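Local coordinates for protein PROBABLE CHAIN-FATTY-ACID-CoA LIGASE FADD13 (Mycobacterium tuberculosis, PDB 3T5C) that belongs to the AMP-binding enzyme family of the ANL clan and is represented here by its N-terminal domain, at residues T332-R337 with V351-D356; H346-V351 with G381-I386; A43-A48 with E139-A144; A37-C42 with F67-Y72; P262-L267 with K288-K293. One frame throughout, in Å; residues are numbered along the deposited sequence.

How the interactions relate
Two pairs of these contacts share an element, and one stands apart. Interactions 1 and 2 meet at V351: strand 350-355 pairs with strand 332-337, and the chain leading into it, round a corner, pairs with strand 382-386; both rest on backbone hydrogen bonds and are partly buried. Interactions 3 and 4 both use helix 32-48 and hold by apolar packing without hydrogen bonds across the segments. Interaction 4 is fully buried among helices, whereas interaction 3 is a surface contact at a helix end. Interaction 5, about 35 Å or more between centres from each of the others, is partly buried and joins a turn to a helix end through a lysine and aromatic rings.

Interaction 1: T332-R337 with V351-D356; sequences TDVAVR and VVIKSD
Neighbouring strands of the small antiparallel sheet meet here: 332-337 and 350-355 are joined by two hydrogen-bonded pairs, D333 with K354 and A335 with V352. Each pair closes a ring of two backbone bonds. In the first, D333 N reaches K354 O at 3.1 Å and K354 N reaches D333 O at 3.0 Å; in the second, A335 N reaches V352 O at 3.1 Å and V352 N returns to A335 O at 2.9 Å. Between and beyond them, V334 with I353 and V336 with V351 form non-hydrogen-bonded pairs.

On the face carrying A335 and V352, the valine spreads both its branches over the partner strand. With V352 CG1 anti to the carbonyl carbon (chi1 -71°), CG2 falls between the backbone N and that carbon and lies against the A335 backbone and CB, while V352 CG1 touches R337 CB at 3.5 Å, the two side chains crossing at about a right angle. The extended R337 then runs off to a salt bridge with D374. Farther along this face, D333 OD2 and K354 NZ stay 5.5 Å apart, opposite charges without direct contact.

Across the sheet, V334 CG1 points back along the partner strand and meets V351 CG1 at 3.8 Å, a diagonal contact. V334 CG2 leans more loosely on I353 CG1. S355 OG bonds to F331 O, and T332 OG1 to T329 OG1.

The strand directions differ by 140°, the twisted antiparallel pairing of the small β-subdomain that accompanies the larger α/β layers in the N-terminal domain of ANL enzymes.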
# COMPACT_ATOMS: atom_id res chain seq x y z
N THR A 332 -4.85 16.83 2.90
CA THR A 332 -6.12 16.23 2.51
C THR A 332 -7.29 17.04 3.08
O THR A 332 -7.28 17.42 4.25
CB THR A 332 -6.26 14.79 3.05
OG1 THR A 332 -5.09 14.04 2.71
CG2 THR A 332 -7.48 14.10 2.45
N ASP A 333 -8.28 17.33 2.24
CA ASP A 333 -9.47 18.03 2.70
C ASP A 333 -10.64 17.06 2.50
O ASP A 333 -10.76 16.41 1.46
CB ASP A 333 -9.71 19.33 1.93
CG ASP A 333 -8.72 20.42 2.32
OD1 ASP A 333 -8.34 20.49 3.51
OD2 ASP A 333 -8.33 21.22 1.44
N VAL A 334 -11.48 16.94 3.52
CA VAL A 334 -12.63 16.05 3.46
C VAL A 334 -13.86 16.84 3.86
O VAL A 334 -13.81 17.63 4.80
CB VAL A 334 -12.44 14.84 4.40
CG1 VAL A 334 -13.67 13.96 4.38
CG2 VAL A 334 -11.22 14.03 3.97
N ALA A 335 -14.95 16.65 3.13
CA ALA A 335 -16.20 17.35 3.40
C ALA A 335 -17.39 16.47 3.02
O ALA A 335 -17.24 15.30 2.70
CB ALA A 335 -16.23 18.66 2.62
N VAL A 336 -18.59 17.05 3.08
CA VAL A 336 -19.80 16.31 2.72
C VAL A 336 -20.60 17.06 1.66
O VAL A 336 -20.90 18.24 1.80
CB VAL A 336 -20.70 16.04 3.95
CG1 VAL A 336 -20.08 14.98 4.84
CG2 VAL A 336 -20.93 17.33 4.72
N ARG A 337 -20.93 16.34 0.59
CA ARG A 337 -21.69 16.88 -0.53
C ARG A 337 -23.17 16.57 -0.35
O ARG A 337 -23.56 15.40 -0.33
CB ARG A 337 -21.18 16.26 -1.83
CG ARG A 337 -21.88 16.73 -3.10
CD ARG A 337 -21.28 16.06 -4.33
NE ARG A 337 -21.80 16.60 -5.59
CZ ARG A 337 -23.00 16.34 -6.07
NH1 ARG A 337 -23.83 15.54 -5.42
NH2 ARG A 337 -23.39 16.90 -7.21
N VAL A 351 -19.60 11.67 1.63
CA VAL A 351 -18.21 12.04 1.88
C VAL A 351 -17.50 12.29 0.56
O VAL A 351 -17.53 11.46 -0.35
CB VAL A 351 -17.47 10.92 2.63
CG1 VAL A 351 -16.04 11.34 2.93
CG2 VAL A 351 -18.20 10.60 3.92
N VAL A 352 -16.88 13.47 0.45
CA VAL A 352 -16.12 13.86 -0.74
C VAL A 352 -14.70 14.23 -0.31
O VAL A 352 -14.48 14.70 0.82
CB VAL A 352 -16.75 15.07 -1.46
CG1 VAL A 352 -18.04 14.65 -2.14
CG2 VAL A 352 -17.00 16.20 -0.47
N ILE A 353 -13.74 14.03 -1.21
CA ILE A 353 -12.33 14.31 -0.93
C ILE A 353 -11.67 15.16 -2.00
O ILE A 353 -11.89 14.95 -3.20
CB ILE A 353 -11.53 12.99 -0.82
CG1 ILE A 353 -12.14 12.08 0.24
CG2 ILE A 353 -10.07 13.28 -0.49
CD1 ILE A 353 -11.65 10.66 0.16
N LYS A 354 -10.87 16.13 -1.57
CA LYS A 354 -10.11 17.01 -2.45
C LYS A 354 -8.67 16.92 -1.93
O LYS A 354 -8.36 17.45 -0.85
CB LYS A 354 -10.64 18.44 -2.37
CG LYS A 354 -9.94 19.42 -3.31
CD LYS A 354 -10.42 20.84 -3.07
CE LYS A 354 -9.62 21.84 -3.87
NZ LYS A 354 -9.91 23.24 -3.44
N SER A 355 -7.81 16.24 -2.68
CA SER A 355 -6.43 16.04 -2.25
C SER A 355 -5.56 15.51 -3.40
O SER A 355 -6.07 14.86 -4.32
CB SER A 355 -6.42 15.02 -1.09
OG SER A 355 -5.11 14.71 -0.66
N ASP A 356 -4.26 15.78 -3.33
CA ASP A 356 -3.34 15.31 -4.36
C ASP A 356 -3.12 13.80 -4.27
O ASP A 356 -2.48 13.21 -5.13
CB ASP A 356 -1.99 16.02 -4.27
CG ASP A 356 -2.06 17.45 -4.76
OD1 ASP A 356 -3.13 17.85 -5.25
OD2 ASP A 356 -1.04 18.17 -4.66

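Interaction 2: H346-V351 with G381-I386; sequences HGEGEV and GDIGEI
Backbone bonds dominate where G347 pairs with I386 and G349 with G384, two antiparallel hydrogen-bonded pairs. G347 N meets I386 O at 3.0 Å, and I386 N returns to G347 O. G384 N to G349 O (2.9 Å) and G349 N to G384 O complete the second ring. Beyond the corner at E348 and G349, V351 N reaches D382 O at 2.8 Å.

Among the charged groups, E350 extends so that OE2, through its anti lone pair, accepts G381 N at 2.9 Å; its OE1 holds R379. E348 OE1 and E385 OE1 approach to 3.6 Å with their carboxylate planes 26° apart. Both oxygens form salt bridges with K395, which probably offsets their repulsion.

Side-chain packing is smaller. V351 CG2 lies over the backbone of G384, 4.0 Å from G384 N, with no side chain of that residue in the way. I383 CD1 lies beside the E350 backbone, and H346 CD2 is 4.1 Å from I386 CG2, the side chains crossing at about a right angle.

Strand 382-386 also pairs with strand 392-394. V351 packs on L392 and I394 of that strand, while I386 touches L392 and V336 of strand 332-337.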
# COMPACT_ATOMS: atom_id res chain seq x y z
N HIS A 346 -19.12 20.97 7.59
CA HIS A 346 -19.73 20.11 8.60
C HIS A 346 -21.13 19.68 8.20
O HIS A 346 -21.70 20.20 7.24
CB HIS A 346 -19.77 20.84 9.95
CG HIS A 346 -18.45 21.38 10.39
ND1 HIS A 346 -17.96 22.59 9.97
CD2 HIS A 346 -17.50 20.86 11.21
CE1 HIS A 346 -16.77 22.80 10.50
NE2 HIS A 346 -16.47 21.76 11.26
N GLY A 347 -21.68 18.74 8.96
CA GLY A 347 -23.02 18.24 8.68
C GLY A 347 -22.99 16.85 8.08
O GLY A 347 -21.95 16.19 8.07
N GLU A 348 -24.14 16.40 7.58
CA GLU A 348 -24.21 15.08 6.97
C GLU A 348 -24.27 15.20 5.46
O GLU A 348 -24.55 16.28 4.92
CB GLU A 348 -25.43 14.31 7.49
CG GLU A 348 -25.40 12.82 7.14
CD GLU A 348 -26.55 12.06 7.77
OE1 GLU A 348 -26.68 12.09 9.01
OE2 GLU A 348 -27.33 11.42 7.03
N GLY A 349 -24.00 14.10 4.77
CA GLY A 349 -24.02 14.08 3.32
C GLY A 349 -23.04 13.04 2.80
O GLY A 349 -22.49 12.26 3.57
N GLU A 350 -22.82 13.03 1.49
CA GLU A 350 -21.88 12.08 0.90
C GLU A 350 -20.46 12.56 1.14
O GLU A 350 -20.14 13.73 0.89
CB GLU A 350 -22.13 11.93 -0.61
CG GLU A 350 -21.01 11.18 -1.33
CD GLU A 350 -21.20 11.11 -2.83
OE1 GLU A 350 -21.79 12.05 -3.40
OE2 GLU A 350 -20.75 10.11 -3.43
N VAL A 351 -19.60 11.67 1.63
CA VAL A 351 -18.21 12.04 1.88
C VAL A 351 -17.50 12.29 0.56
O VAL A 351 -17.53 11.46 -0.35
CB VAL A 351 -17.47 10.92 2.63
CG1 VAL A 351 -16.04 11.34 2.93
CG2 VAL A 351 -18.20 10.60 3.92
N GLY A 381 -19.15 7.88 -2.58
CA GLY A 381 -20.29 7.00 -2.63
C GLY A 381 -20.67 6.52 -1.23
O GLY A 381 -21.49 5.61 -1.08
N ASP A 382 -20.05 7.14 -0.22
CA ASP A 382 -20.30 6.82 1.18
C ASP A 382 -21.01 7.97 1.88
O ASP A 382 -20.66 9.13 1.68
CB ASP A 382 -19.00 6.55 1.96
CG ASP A 382 -18.36 5.23 1.61
OD1 ASP A 382 -19.05 4.19 1.68
OD2 ASP A 382 -17.15 5.22 1.28
N ILE A 383 -22.00 7.64 2.70
CA ILE A 383 -22.72 8.65 3.47
C ILE A 383 -21.98 8.77 4.80
O ILE A 383 -21.50 7.77 5.34
CB ILE A 383 -24.19 8.24 3.74
CG1 ILE A 383 -24.99 8.24 2.44
CG2 ILE A 383 -24.82 9.18 4.76
CD1 ILE A 383 -25.03 9.58 1.74
N GLY A 384 -21.89 9.98 5.32
CA GLY A 384 -21.21 10.19 6.58
C GLY A 384 -21.56 11.50 7.25
O GLY A 384 -22.27 12.33 6.68
N GLU A 385 -21.07 11.69 8.46
CA GLU A 385 -21.35 12.92 9.19
C GLU A 385 -20.07 13.50 9.76
O GLU A 385 -19.18 12.77 10.19
CB GLU A 385 -22.32 12.64 10.33
CG GLU A 385 -22.89 13.89 10.97
CD GLU A 385 -23.86 13.56 12.08
OE1 GLU A 385 -24.59 12.56 11.95
OE2 GLU A 385 -23.89 14.31 13.08
N ILE A 386 -19.99 14.83 9.76
CA ILE A 386 -18.83 15.52 10.28
C ILE A 386 -19.26 16.48 11.39
O ILE A 386 -19.98 17.44 11.13
CB ILE A 386 -18.12 16.30 9.15
CG1 ILE A 386 -17.65 15.33 8.07
CG2 ILE A 386 -16.95 17.08 9.71
CD1 ILE A 386 -16.97 16.01 6.91

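Interaction 3: A43-A48 with E139-A144; sequences ADVLTA and ERLRSA
V45 puts one methyl between two residues of the facing helix end: its CG2 lies 3.4 Å from L141 CD1 and 3.4 Å from A144 CB, both tighter than usual van der Waals contact. The other branch, CG1, turns to R140 and meets its CB and CD, each at 3.9 Å. With CG1 anti to the backbone N (chi1 171°), that methyl faces the R140 side chain, while CG2 faces L141 and A144 and also touches R140 O. The side chains of V45 and R140 cross at about a right angle, as do those of V45 and L141. L141 starts out away from helix 32-48, but its CD1 turns back to V45.

Beside this apolar patch, D44 OD2 stands 3.4 Å from A144 CA. Its carboxylate is placed by a hydrogen bond to A145 N, just past the point where helix 134-143 ends and A144 leaves helical geometry.

A wider ring of contacts sets the partners in place. A144 packs on R41, one turn before V45, and L141 on L38, a further turn back, while R140 rests on L49.

No hydrogen bond joins the two segments themselves. Cohesion across them comes from methyl packing round V45, and D44 adds a polar tie to the chain leaving the second helix.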
# COMPACT_ATOMS: atom_id res chain seq x y z
N ALA A 43 14.87 -3.17 -12.38
CA ALA A 43 14.59 -2.30 -13.52
C ALA A 43 15.36 -2.79 -14.74
O ALA A 43 14.84 -2.77 -15.86
CB ALA A 43 14.98 -0.87 -13.20
N ASP A 44 16.59 -3.22 -14.54
CA ASP A 44 17.41 -3.71 -15.64
C ASP A 44 16.80 -4.98 -16.21
O ASP A 44 16.88 -5.23 -17.40
CB ASP A 44 18.84 -4.01 -15.17
CG ASP A 44 19.73 -4.43 -16.33
OD1 ASP A 44 20.02 -3.59 -17.19
OD2 ASP A 44 20.13 -5.61 -16.37
N VAL A 45 16.21 -5.79 -15.33
CA VAL A 45 15.57 -7.03 -15.75
C VAL A 45 14.29 -6.74 -16.53
O VAL A 45 14.03 -7.36 -17.56
CB VAL A 45 15.24 -7.92 -14.53
CG1 VAL A 45 14.39 -9.10 -14.96
CG2 VAL A 45 16.52 -8.42 -13.89
N LEU A 46 13.49 -5.79 -16.05
CA LEU A 46 12.25 -5.42 -16.72
C LEU A 46 12.54 -4.87 -18.11
O LEU A 46 11.86 -5.21 -19.07
CB LEU A 46 11.49 -4.38 -15.88
CG LEU A 46 10.83 -4.91 -14.60
CD1 LEU A 46 10.27 -3.76 -13.79
CD2 LEU A 46 9.72 -5.89 -14.97
N THR A 47 13.54 -4.01 -18.20
CA THR A 47 13.95 -3.41 -19.46
C THR A 47 14.34 -4.48 -20.48
O THR A 47 14.02 -4.36 -21.66
CB THR A 47 15.16 -2.46 -19.26
OG1 THR A 47 14.76 -1.36 -18.44
CG2 THR A 47 15.68 -1.94 -20.60
N ALA A 48 15.02 -5.52 -20.01
CA ALA A 48 15.45 -6.62 -20.88
C ALA A 48 14.27 -7.45 -21.38
O ALA A 48 14.34 -8.08 -22.44
CB ALA A 48 16.45 -7.51 -20.14
N GLU A 139 17.27 -15.79 -11.19
CA GLU A 139 18.42 -15.91 -12.07
C GLU A 139 18.67 -14.62 -12.85
O GLU A 139 19.80 -14.14 -12.91
CB GLU A 139 18.21 -17.07 -13.05
CG GLU A 139 18.01 -18.40 -12.37
CD GLU A 139 17.82 -19.52 -13.37
OE1 GLU A 139 17.67 -20.69 -12.93
OE2 GLU A 139 17.83 -19.24 -14.59
N ARG A 140 17.62 -14.08 -13.46
CA ARG A 140 17.78 -12.84 -14.22
C ARG A 140 18.38 -11.76 -13.33
O ARG A 140 19.21 -10.96 -13.77
CB ARG A 140 16.42 -12.37 -14.76
CG ARG A 140 15.79 -13.30 -15.78
CD ARG A 140 14.38 -12.87 -16.13
NE ARG A 140 13.66 -13.90 -16.86
CZ ARG A 140 13.75 -14.11 -18.17
NH1 ARG A 140 14.53 -13.35 -18.91
NH2 ARG A 140 13.06 -15.10 -18.72
N LEU A 141 17.97 -11.75 -12.07
CA LEU A 141 18.44 -10.78 -11.10
C LEU A 141 19.94 -10.90 -10.82
O LEU A 141 20.62 -9.88 -10.63
CB LEU A 141 17.63 -10.92 -9.80
CG LEU A 141 16.63 -9.81 -9.42
CD1 LEU A 141 15.99 -9.22 -10.64
CD2 LEU A 141 15.57 -10.38 -8.49
N ARG A 142 20.46 -12.12 -10.83
CA ARG A 142 21.88 -12.35 -10.58
C ARG A 142 22.78 -11.70 -11.63
O ARG A 142 23.82 -11.13 -11.30
CB ARG A 142 22.18 -13.85 -10.54
CG ARG A 142 21.35 -14.64 -9.55
CD ARG A 142 21.69 -16.13 -9.59
NE ARG A 142 20.72 -16.95 -8.85
CZ ARG A 142 20.39 -16.75 -7.58
NH1 ARG A 142 20.94 -15.76 -6.89
NH2 ARG A 142 19.50 -17.54 -6.99
N SER A 143 22.35 -11.76 -12.89
CA SER A 143 23.11 -11.20 -14.01
C SER A 143 22.80 -9.74 -14.31
O SER A 143 23.60 -9.04 -14.92
CB SER A 143 22.83 -12.02 -15.28
OG SER A 143 23.08 -13.39 -15.08
N ALA A 144 21.62 -9.29 -13.87
CA ALA A 144 21.16 -7.92 -14.09
C ALA A 144 22.16 -6.83 -13.71
O ALA A 144 23.02 -7.03 -12.85
CB ALA A 144 19.85 -7.70 -13.35

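Interaction 4: A37-C42 with F67-Y72; sequences ALANRC and FCCLFY
C69 sits where 37-42 and 67-72 come closest, facing A39, and its side chain can be traced outward. Its CA is only 4.2 Å from A39 CA, so small residues meet backbone to backbone. CB of C69 rests on A39 CA at 3.7 Å and has C42 SG beside it at 3.8 Å. From there SG, anti to the carbonyl carbon (chi1 -67°), turns away from C42 toward L38, one turn before it, touching CD1 at 3.5 Å and lying near its CB. L38 thus covers the sulfur, and A39 and C42 receive the root of the same side chain.

The partner cysteine answers from the other helix. C42 CB lies 3.6 Å from C69 O, and its SG passes on to L70, approaching CD2 at 3.8 Å as well as the backbone N. L70 leaves its helix pointing away, but its CD2 bends back to make this contact. The two sulfurs are not bonded to each other. One turn beyond C69, Y72 CB lies 4.0 Å from A39 CB before its ring leads off; F71 CE1 lies over the centre of one face of that ring.

The axes of 37-42 and 67-72 approach to 7.5 Å at 62°, and no hydrogen bond crosses the interface; the close approach is consistent with the small A39, C42 and C69 at the crossing, flanked by L38, L70 and Y72.

Several layers surround the pair. Helix 4-14 reaches A39 and Y72 through L8, helix 209-221 lies on C68, F71 and Y72, and strand 56-60 supports F67, L70 and F71 through L59.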
# COMPACT_ATOMS: atom_id res chain seq x y z
N ALA A 37 19.96 -1.10 -4.76
CA ALA A 37 20.71 -1.80 -5.78
C ALA A 37 19.84 -2.90 -6.38
O ALA A 37 19.86 -3.11 -7.59
CB ALA A 37 22.00 -2.40 -5.21
N LEU A 38 19.08 -3.59 -5.53
CA LEU A 38 18.21 -4.67 -5.97
C LEU A 38 17.10 -4.08 -6.85
O LEU A 38 16.62 -4.73 -7.78
CB LEU A 38 17.59 -5.39 -4.77
CG LEU A 38 17.16 -6.86 -4.91
CD1 LEU A 38 15.90 -7.08 -4.09
CD2 LEU A 38 16.91 -7.24 -6.37
N ALA A 39 16.68 -2.86 -6.53
CA ALA A 39 15.66 -2.16 -7.29
C ALA A 39 16.19 -1.87 -8.69
O ALA A 39 15.45 -1.98 -9.68
CB ALA A 39 15.29 -0.86 -6.60
N ASN A 40 17.46 -1.48 -8.78
CA ASN A 40 18.08 -1.18 -10.06
C ASN A 40 18.22 -2.42 -10.92
O ASN A 40 18.12 -2.34 -12.14
CB ASN A 40 19.46 -0.54 -9.87
CG ASN A 40 19.39 0.87 -9.36
OD1 ASN A 40 18.35 1.54 -9.46
ND2 ASN A 40 20.50 1.36 -8.81
N ARG A 41 18.47 -3.56 -10.28
CA ARG A 41 18.60 -4.81 -11.03
C ARG A 41 17.21 -5.23 -11.51
O ARG A 41 17.06 -5.84 -12.57
CB ARG A 41 19.22 -5.90 -10.15
CG ARG A 41 20.66 -5.59 -9.72
CD ARG A 41 21.42 -6.84 -9.25
NE ARG A 41 20.91 -7.40 -8.00
CZ ARG A 41 21.16 -6.90 -6.79
NH1 ARG A 41 21.92 -5.82 -6.66
NH2 ARG A 41 20.65 -7.49 -5.71
N CYS A 42 16.19 -4.91 -10.72
CA CYS A 42 14.82 -5.23 -11.10
C CYS A 42 14.44 -4.42 -12.34
O CYS A 42 13.78 -4.93 -13.24
CB CYS A 42 13.86 -4.93 -9.95
SG CYS A 42 13.84 -6.22 -8.67
N PHE A 67 9.24 -8.03 -4.40
CA PHE A 67 7.95 -7.41 -4.70
C PHE A 67 8.14 -5.90 -4.62
O PHE A 67 7.74 -5.16 -5.53
CB PHE A 67 6.89 -7.87 -3.69
CG PHE A 67 5.48 -7.46 -4.02
CD1 PHE A 67 4.44 -8.39 -3.96
CD2 PHE A 67 5.17 -6.15 -4.38
CE1 PHE A 67 3.12 -8.02 -4.26
CE2 PHE A 67 3.85 -5.78 -4.68
CZ PHE A 67 2.83 -6.71 -4.61
N CYS A 68 8.78 -5.44 -3.54
CA CYS A 68 9.02 -4.02 -3.35
C CYS A 68 9.95 -3.43 -4.39
O CYS A 68 9.64 -2.41 -5.00
CB CYS A 68 9.61 -3.75 -1.95
SG CYS A 68 8.50 -4.15 -0.58
N CYS A 69 11.09 -4.08 -4.60
CA CYS A 69 12.08 -3.60 -5.55
C CYS A 69 11.58 -3.62 -6.99
O CYS A 69 11.96 -2.78 -7.80
CB CYS A 69 13.37 -4.39 -5.39
SG CYS A 69 14.17 -4.07 -3.77
N LEU A 70 10.73 -4.59 -7.32
CA LEU A 70 10.19 -4.66 -8.67
C LEU A 70 9.38 -3.41 -8.95
O LEU A 70 9.51 -2.82 -10.01
CB LEU A 70 9.32 -5.91 -8.85
CG LEU A 70 10.11 -7.17 -9.22
CD1 LEU A 70 9.22 -8.40 -9.11
CD2 LEU A 70 10.65 -7.03 -10.64
N PHE A 71 8.57 -2.97 -7.99
CA PHE A 71 7.78 -1.77 -8.22
C PHE A 71 8.61 -0.50 -8.12
O PHE A 71 8.32 0.49 -8.79
CB PHE A 71 6.50 -1.76 -7.34
CG PHE A 71 6.61 -1.00 -6.05
CD1 PHE A 71 6.75 0.39 -6.05
CD2 PHE A 71 6.49 -1.66 -4.83
CE1 PHE A 71 6.76 1.10 -4.86
CE2 PHE A 71 6.49 -0.96 -3.63
CZ PHE A 71 6.63 0.43 -3.64
N TYR A 72 9.67 -0.52 -7.30
CA TYR A 72 10.56 0.65 -7.23
C TYR A 72 11.34 0.72 -8.55
O TYR A 72 11.57 1.80 -9.09
CB TYR A 72 11.54 0.53 -6.06
CG TYR A 72 11.00 1.01 -4.72
CD1 TYR A 72 10.55 2.32 -4.56
CD2 TYR A 72 10.97 0.16 -3.62
CE1 TYR A 72 10.09 2.77 -3.33
CE2 TYR A 72 10.51 0.61 -2.37
CZ TYR A 72 10.07 1.92 -2.24
OH TYR A 72 9.63 2.38 -1.02

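Interaction 5: P262-L267 with K288-K293; sequences PEFAEL and KIYAAK
K293 lays its ammonium over one face of the F264 ring. NZ stands 3.2 Å from the ring centroid and 22° off the normal, a cation-pi contact, with F264 CD2 and CE2 its nearest ring carbons. The lysine chain bends at chi2 and chi4 to bring NZ there, and the same nitrogen bonds to F264 O; the modelled 2.4 Å between K293 NZ and F264 O is very short and its exact length doubtful.

F264 and Y290 are turned obliquely, their planes at 58° and centroids 5.3 Å apart. F264 CZ lies above one face of the Y290 ring, offset toward the rim, and F264 CE1 is 3.8 Å from Y290 CE2. I289 CG2 meets F264 CE2 at 3.9 Å.

F264 opens a type I β turn that ends at L267, whose N bonds to F264 O at 3.1 Å; this carbonyl accepts from the turn and, if the short contact is taken at face value, from the lysine too. Opposite it is the C-terminal end of helix 284-291, the helix of a β-α-β unit between strands 274-278 and 296-302.

L267 CB lies 4.1 Å from K293 NZ, and L267 also packs on W237 of helix 233-242. Y290 touches the same tryptophan, while its OH bonds to L255 O.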
# COMPACT_ATOMS: atom_id res chain seq x y z
N PRO A 262 -1.85 -16.96 23.69
CA PRO A 262 -1.32 -16.96 25.06
C PRO A 262 -0.14 -16.02 25.31
O PRO A 262 0.11 -15.64 26.46
CB PRO A 262 -0.97 -18.43 25.30
CG PRO A 262 -0.61 -18.91 23.93
CD PRO A 262 -1.71 -18.31 23.10
N GLU A 263 0.58 -15.66 24.26
CA GLU A 263 1.72 -14.77 24.41
C GLU A 263 1.27 -13.35 24.72
O GLU A 263 2.08 -12.49 25.08
CB GLU A 263 2.57 -14.77 23.14
CG GLU A 263 3.18 -16.13 22.81
CD GLU A 263 4.44 -16.03 21.96
OE1 GLU A 263 5.02 -17.08 21.64
OE2 GLU A 263 4.84 -14.89 21.61
N PHE A 264 -0.03 -13.11 24.60
CA PHE A 264 -0.60 -11.79 24.88
C PHE A 264 -0.78 -11.62 26.38
O PHE A 264 -0.68 -10.50 26.90
CB PHE A 264 -1.95 -11.64 24.18
CG PHE A 264 -2.45 -10.23 24.13
CD1 PHE A 264 -1.91 -9.32 23.23
CD2 PHE A 264 -3.47 -9.81 24.98
CE1 PHE A 264 -2.37 -8.01 23.18
CE2 PHE A 264 -3.93 -8.50 24.94
CZ PHE A 264 -3.38 -7.60 24.04
N ALA A 265 -1.03 -12.72 27.07
CA ALA A 265 -1.24 -12.72 28.51
C ALA A 265 -0.24 -11.83 29.27
O ALA A 265 -0.63 -10.88 29.94
CB ALA A 265 -1.18 -14.15 29.05
N GLU A 266 1.04 -12.15 29.15
CA GLU A 266 2.09 -11.39 29.83
C GLU A 266 2.95 -10.63 28.83
O GLU A 266 4.14 -10.40 29.07
CB GLU A 266 2.97 -12.33 30.64
CG GLU A 266 2.21 -13.37 31.42
CD GLU A 266 2.84 -14.74 31.30
OE1 GLU A 266 4.02 -14.89 31.70
OE2 GLU A 266 2.17 -15.67 30.79
N LEU A 267 2.34 -10.23 27.72
CA LEU A 267 3.05 -9.50 26.67
C LEU A 267 3.78 -8.28 27.22
O LEU A 267 3.22 -7.50 27.99
CB LEU A 267 2.06 -9.10 25.56
CG LEU A 267 2.54 -8.36 24.30
CD1 LEU A 267 2.63 -6.87 24.58
CD2 LEU A 267 3.88 -8.92 23.84
N LYS A 288 -9.61 -0.69 24.51
CA LYS A 288 -9.27 -0.70 25.93
C LYS A 288 -8.35 -1.87 26.26
O LYS A 288 -7.45 -1.75 27.10
CB LYS A 288 -10.54 -0.79 26.79
CG LYS A 288 -11.43 0.44 26.74
CD LYS A 288 -12.70 0.24 27.57
CE LYS A 288 -13.65 1.43 27.43
NZ LYS A 288 -14.99 1.17 28.04
N ILE A 289 -8.56 -3.01 25.61
CA ILE A 289 -7.74 -4.18 25.85
C ILE A 289 -6.28 -3.92 25.47
O ILE A 289 -5.36 -4.35 26.18
CB ILE A 289 -8.29 -5.41 25.08
CG1 ILE A 289 -9.55 -5.91 25.79
CG2 ILE A 289 -7.22 -6.50 24.98
CD1 ILE A 289 -10.11 -7.20 25.24
N TYR A 290 -6.05 -3.22 24.36
CA TYR A 290 -4.69 -2.91 23.95
C TYR A 290 -4.13 -1.76 24.78
O TYR A 290 -2.93 -1.71 25.06
CB TYR A 290 -4.62 -2.58 22.45
CG TYR A 290 -4.58 -3.83 21.60
CD1 TYR A 290 -5.75 -4.55 21.32
CD2 TYR A 290 -3.37 -4.34 21.14
CE1 TYR A 290 -5.70 -5.75 20.63
CE2 TYR A 290 -3.32 -5.54 20.45
CZ TYR A 290 -4.48 -6.24 20.20
OH TYR A 290 -4.42 -7.44 19.54
N ALA A 291 -5.01 -0.85 25.18
CA ALA A 291 -4.59 0.29 26.00
C ALA A 291 -4.04 -0.22 27.33
O ALA A 291 -3.03 0.28 27.84
CB ALA A 291 -5.76 1.23 26.23
N ALA A 292 -4.71 -1.22 27.90
CA ALA A 292 -4.29 -1.81 29.17
C ALA A 292 -3.12 -2.74 28.87
O ALA A 292 -2.99 -3.81 29.46
CB ALA A 292 -5.43 -2.60 29.79
N LYS A 293 -2.27 -2.31 27.94
CA LYS A 293 -1.11 -3.08 27.53
C LYS A 293 -0.10 -2.07 27.01
O LYS A 293 0.99 -2.44 26.55
CB LYS A 293 -1.51 -4.06 26.43
CG LYS A 293 -0.93 -5.45 26.57
CD LYS A 293 -1.29 -6.04 27.92
CE LYS A 293 -0.89 -7.50 27.99
NZ LYS A 293 -1.67 -8.28 27.00